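Flavohemoglobin (Malassezia yamatoensis, PDB 6O0A) binds heme and FAD and, as a flavohemoglobin, probably detoxifies nitric oxide by oxidation, which would underlie the nitric oxide resistance of this skin commensal. Local coordinates at residues Q165-R179 and Q251-Y265. Numbering follows the deposited sequence.
Sequences QANNIVRAKFKLVKR and QNQEVGALLDISNPY
Asn167 and Asn263 meet amide to amide and exchange two hydrogen bonds. Asn263 ND2 gives to Asn167 OD1 at 2.9 Å, in the carbonyl plane on a lone pair. Asn167 ND2 returns a bond to Asn263 OD1 at 3.0 Å. Asn167 OD1 also accepts from Ile169 N, an Asx turn, and Asn167 ND2 also donates to Ala198 O. Beyond this pair strands 171-179 and 258-262 run antiparallel. Ala172 and Ile261, then Phe174 and Leu259, are hydrogen-bonded pairs. Leu176 N continues the series to Ala257 O. Leu176 O accepts from Gly256 N at 2.7 Å; Gly256 lies in the type II turn Glu254-Ala257, closed by Ala257 N to Glu254 O. On one face, Ile261 CD1 lies over the Phe174 ring, 4.1 Å from its centroid, a CH-pi contact. On the other, Lys173 bends at chi2 (68°) and chi3 (81°), which brings NZ back to Asp260 OD1 in a 3.5 Å salt bridge. A water joins Lys173 NZ to Leu258 O. Arg179 NH2 donates to Gln251 O, at the end of helix 246-251. In the antiparallel FAD-binding domain of the ferredoxin-reductase family, these neighbouring strands lie between 186-193 and 207-213. Tyr265 packs on globin helix 96-108.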
# COMPACT_ATOMS: atom_id res chain seq x y z
N GLN A 165 17.13 8.52 0.90
CA GLN A 165 16.45 9.59 1.61
C GLN A 165 17.37 10.80 1.81
O GLN A 165 18.60 10.70 1.87
CB GLN A 165 15.96 9.11 2.97
CG GLN A 165 15.04 7.93 2.87
CD GLN A 165 13.93 8.19 1.89
OE1 GLN A 165 13.19 9.17 2.04
NE2 GLN A 165 13.81 7.35 0.88
N ALA A 166 16.72 11.95 1.98
CA ALA A 166 17.40 13.22 2.24
C ALA A 166 17.72 13.42 3.71
O ALA A 166 18.25 14.47 4.08
CB ALA A 166 16.52 14.38 1.75
N ASN A 167 17.41 12.44 4.56
CA ASN A 167 17.61 12.57 6.00
C ASN A 167 17.96 11.19 6.54
O ASN A 167 17.94 10.19 5.81
CB ASN A 167 16.37 13.12 6.68
CG ASN A 167 15.15 12.27 6.43
OD1 ASN A 167 15.13 11.09 6.79
ND2 ASN A 167 14.13 12.85 5.80
N ASN A 168 18.28 11.13 7.83
CA ASN A 168 18.69 9.89 8.47
C ASN A 168 17.70 9.46 9.55
O ASN A 168 18.08 8.79 10.52
CB ASN A 168 20.09 10.04 9.07
CG ASN A 168 20.14 11.06 10.18
OD1 ASN A 168 19.22 11.86 10.36
ND2 ASN A 168 21.23 11.03 10.96
N ILE A 169 16.43 9.85 9.43
CA ILE A 169 15.42 9.49 10.40
C ILE A 169 14.38 8.61 9.71
O ILE A 169 14.43 8.40 8.51
CB ILE A 169 14.78 10.73 11.07
CG1 ILE A 169 14.33 11.78 10.05
CG2 ILE A 169 15.80 11.36 12.02
CD1 ILE A 169 13.06 11.46 9.24
N VAL A 170 13.44 8.08 10.50
CA VAL A 170 12.32 7.34 9.92
C VAL A 170 11.01 8.12 9.98
O VAL A 170 10.10 7.80 9.21
CB VAL A 170 12.15 5.94 10.54
CG1 VAL A 170 13.38 5.07 10.22
CG2 VAL A 170 11.93 6.01 12.03
N ARG A 171 10.89 9.11 10.86
CA ARG A 171 9.76 10.02 10.83
C ARG A 171 10.18 11.32 11.50
O ARG A 171 11.12 11.36 12.30
CB ARG A 171 8.52 9.42 11.51
CG ARG A 171 8.76 8.86 12.90
CD ARG A 171 7.51 8.13 13.36
NE ARG A 171 7.66 7.49 14.66
CZ ARG A 171 8.00 6.22 14.83
NH1 ARG A 171 8.10 5.71 16.04
NH2 ARG A 171 8.24 5.45 13.77
N ALA A 172 9.48 12.40 11.13
CA ALA A 172 9.83 13.74 11.60
C ALA A 172 8.56 14.51 11.89
O ALA A 172 7.48 14.18 11.40
CB ALA A 172 10.70 14.49 10.58
N LYS A 173 8.69 15.57 12.70
CA LYS A 173 7.53 16.30 13.17
C LYS A 173 7.03 17.28 12.11
O LYS A 173 7.82 18.02 11.52
CB LYS A 173 7.87 17.06 14.46
CG LYS A 173 6.66 17.40 15.32
CD LYS A 173 6.02 16.15 15.93
CE LYS A 173 6.76 15.66 17.16
NZ LYS A 173 6.04 14.54 17.82
N PHE A 174 5.71 17.27 11.88
CA PHE A 174 5.06 18.19 10.97
C PHE A 174 3.93 18.92 11.68
O PHE A 174 3.34 18.40 12.64
CB PHE A 174 4.49 17.47 9.73
CG PHE A 174 5.52 17.17 8.67
CD1 PHE A 174 6.49 16.21 8.89
CD2 PHE A 174 5.51 17.86 7.47
CE1 PHE A 174 7.45 15.94 7.92
CE2 PHE A 174 6.47 17.60 6.49
CZ PHE A 174 7.44 16.63 6.72
N LYS A 175 3.62 20.11 11.20
CA LYS A 175 2.52 20.91 11.71
C LYS A 175 1.39 20.96 10.68
O LYS A 175 1.64 21.11 9.48
CB LYS A 175 3.00 22.33 12.05
CG LYS A 175 1.90 23.31 12.45
CD LYS A 175 2.32 24.74 12.11
CE LYS A 175 2.46 25.60 13.34
NZ LYS A 175 2.74 27.03 12.98
N LEU A 176 0.16 20.82 11.15
CA LEU A 176 -1.00 20.94 10.28
C LEU A 176 -1.25 22.42 10.00
O LEU A 176 -1.56 23.19 10.92
CB LEU A 176 -2.21 20.26 10.92
CG LEU A 176 -3.51 20.38 10.13
CD1 LEU A 176 -3.39 19.74 8.72
CD2 LEU A 176 -4.68 19.74 10.90
N VAL A 177 -1.10 22.85 8.75
CA VAL A 177 -1.24 24.26 8.40
C VAL A 177 -2.54 24.57 7.67
O VAL A 177 -2.95 25.74 7.66
CB VAL A 177 -0.03 24.78 7.59
CG1 VAL A 177 1.27 24.61 8.39
CG2 VAL A 177 0.06 24.08 6.23
N LYS A 178 -3.19 23.58 7.06
CA LYS A 178 -4.45 23.83 6.38
C LYS A 178 -5.31 22.57 6.43
O LYS A 178 -4.82 21.46 6.20
CB LYS A 178 -4.24 24.26 4.92
CG LYS A 178 -5.50 24.78 4.25
CD LYS A 178 -5.22 25.26 2.83
CE LYS A 178 -6.44 25.96 2.24
NZ LYS A 178 -6.19 26.39 0.85
N ARG A 179 -6.60 22.76 6.71
CA ARG A 179 -7.54 21.65 6.86
C ARG A 179 -8.85 22.05 6.21
O ARG A 179 -9.45 23.06 6.60
CB ARG A 179 -7.73 21.34 8.35
CG ARG A 179 -8.64 20.18 8.65
CD ARG A 179 -9.22 20.32 10.04
NE ARG A 179 -10.09 19.19 10.33
CZ ARG A 179 -11.38 19.15 10.05
NH1 ARG A 179 -11.98 20.20 9.48
NH2 ARG A 179 -12.09 18.07 10.34
N GLN A 251 -8.80 13.26 11.50
CA GLN A 251 -9.69 14.32 11.03
C GLN A 251 -10.05 15.31 12.12
O GLN A 251 -10.54 16.40 11.81
CB GLN A 251 -10.99 13.74 10.46
CG GLN A 251 -10.82 12.97 9.18
CD GLN A 251 -12.16 12.73 8.51
OE1 GLN A 251 -13.21 12.83 9.16
NE2 GLN A 251 -12.13 12.43 7.21
N ASN A 252 -9.84 14.97 13.38
CA ASN A 252 -10.18 15.91 14.44
C ASN A 252 -8.98 16.71 14.92
O ASN A 252 -9.10 17.43 15.92
CB ASN A 252 -10.87 15.17 15.58
CG ASN A 252 -12.35 14.95 15.29
OD1 ASN A 252 -13.21 15.68 15.79
ND2 ASN A 252 -12.64 13.96 14.45
N GLN A 253 -7.85 16.64 14.23
CA GLN A 253 -6.71 17.49 14.55
C GLN A 253 -7.00 18.93 14.16
O GLN A 253 -7.53 19.20 13.08
CB GLN A 253 -5.47 17.00 13.81
CG GLN A 253 -5.09 15.57 14.10
CD GLN A 253 -4.63 15.37 15.54
OE1 GLN A 253 -3.79 16.11 16.04
NE2 GLN A 253 -5.20 14.38 16.20
N GLU A 254 -6.63 19.86 15.03
CA GLU A 254 -6.83 21.26 14.73
C GLU A 254 -5.61 21.82 14.00
O GLU A 254 -4.49 21.31 14.14
CB GLU A 254 -7.09 22.06 16.00
CG GLU A 254 -8.32 21.56 16.75
CD GLU A 254 -8.81 22.53 17.79
OE1 GLU A 254 -8.05 22.85 18.73
OE2 GLU A 254 -9.97 22.99 17.67
N VAL A 255 -5.83 22.87 13.21
CA VAL A 255 -4.70 23.57 12.60
C VAL A 255 -3.71 23.95 13.69
O VAL A 255 -4.09 24.46 14.75
CB VAL A 255 -5.18 24.81 11.83
CG1 VAL A 255 -3.99 25.70 11.47
CG2 VAL A 255 -5.92 24.37 10.57
N GLY A 256 -2.44 23.67 13.44
CA GLY A 256 -1.40 23.85 14.43
C GLY A 256 -0.97 22.58 15.14
O GLY A 256 0.08 22.57 15.79
N ALA A 257 -1.77 21.51 15.05
CA ALA A 257 -1.41 20.24 15.67
C ALA A 257 -0.11 19.69 15.07
O ALA A 257 0.18 19.86 13.88
CB ALA A 257 -2.52 19.22 15.49
N LEU A 258 0.66 19.03 15.92
CA LEU A 258 1.92 18.42 15.53
C LEU A 258 1.75 16.91 15.44
O LEU A 258 1.29 16.28 16.40
CB LEU A 258 3.02 18.77 16.55
CG LEU A 258 3.28 20.25 16.76
CD1 LEU A 258 4.30 20.45 17.86
CD2 LEU A 258 3.76 20.87 15.46
N LEU A 259 2.11 16.34 14.30
CA LEU A 259 2.09 14.90 14.08
C LEU A 259 3.39 14.50 13.40
O LEU A 259 3.99 15.29 12.67
CB LEU A 259 0.89 14.45 13.20
CG LEU A 259 -0.52 14.68 13.74
CD1 LEU A 259 -1.55 14.08 12.81
CD2 LEU A 259 -0.64 14.06 15.13
N ASP A 260 3.81 13.25 13.61
CA ASP A 260 5.00 12.74 12.93
C ASP A 260 4.61 12.16 11.57
O ASP A 260 3.57 11.51 11.43
CB ASP A 260 5.69 11.67 13.78
CG ASP A 260 6.61 12.27 14.87
OD1 ASP A 260 7.12 13.39 14.69
OD2 ASP A 260 6.84 11.60 15.89
N ILE A 261 5.46 12.40 10.56
CA ILE A 261 5.24 11.88 9.21
C ILE A 261 6.51 11.18 8.75
O ILE A 261 7.62 11.69 8.93
CB ILE A 261 4.85 12.98 8.21
CG1 ILE A 261 3.61 13.73 8.71
CG2 ILE A 261 4.60 12.36 6.82
CD1 ILE A 261 3.00 14.72 7.72
N SER A 262 6.34 10.00 8.14
CA SER A 262 7.47 9.22 7.66
C SER A 262 8.05 9.84 6.39
O SER A 262 7.54 10.83 5.84
CB SER A 262 7.03 7.79 7.36
OG SER A 262 6.28 7.75 6.14
N ASN A 263 9.11 9.22 5.90
CA ASN A 263 9.62 9.51 4.58
C ASN A 263 8.69 8.89 3.54
O ASN A 263 7.94 7.96 3.84
CB ASN A 263 11.05 9.00 4.47
CG ASN A 263 12.02 9.84 5.29
OD1 ASN A 263 11.79 11.04 5.48
ND2 ASN A 263 13.10 9.23 5.77
N PRO A 264 8.70 9.42 2.31
CA PRO A 264 7.76 8.93 1.29
C PRO A 264 8.28 7.68 0.60
O PRO A 264 9.47 7.54 0.32
CB PRO A 264 7.69 10.11 0.31
CG PRO A 264 9.09 10.68 0.35
CD PRO A 264 9.55 10.51 1.80
N TYR A 265 7.35 6.76 0.31
CA TYR A 265 7.69 5.47 -0.28
C TYR A 265 6.54 5.00 -1.16
O TYR A 265 5.47 5.60 -1.21
CB TYR A 265 8.03 4.43 0.82
CG TYR A 265 9.35 4.71 1.50
CD1 TYR A 265 10.55 4.53 0.83
CD2 TYR A 265 9.39 5.18 2.82
CE1 TYR A 265 11.77 4.80 1.44
CE2 TYR A 265 10.61 5.45 3.44
CZ TYR A 265 11.79 5.26 2.74
OH TYR A 265 13.01 5.52 3.33
O HOH W 1 11.72 7.63 -1.24
O HOH W 2 10.43 6.31 6.93
O HOH W 3 3.29 15.25 18.39
O HOH W 4 -8.00 17.50 10.95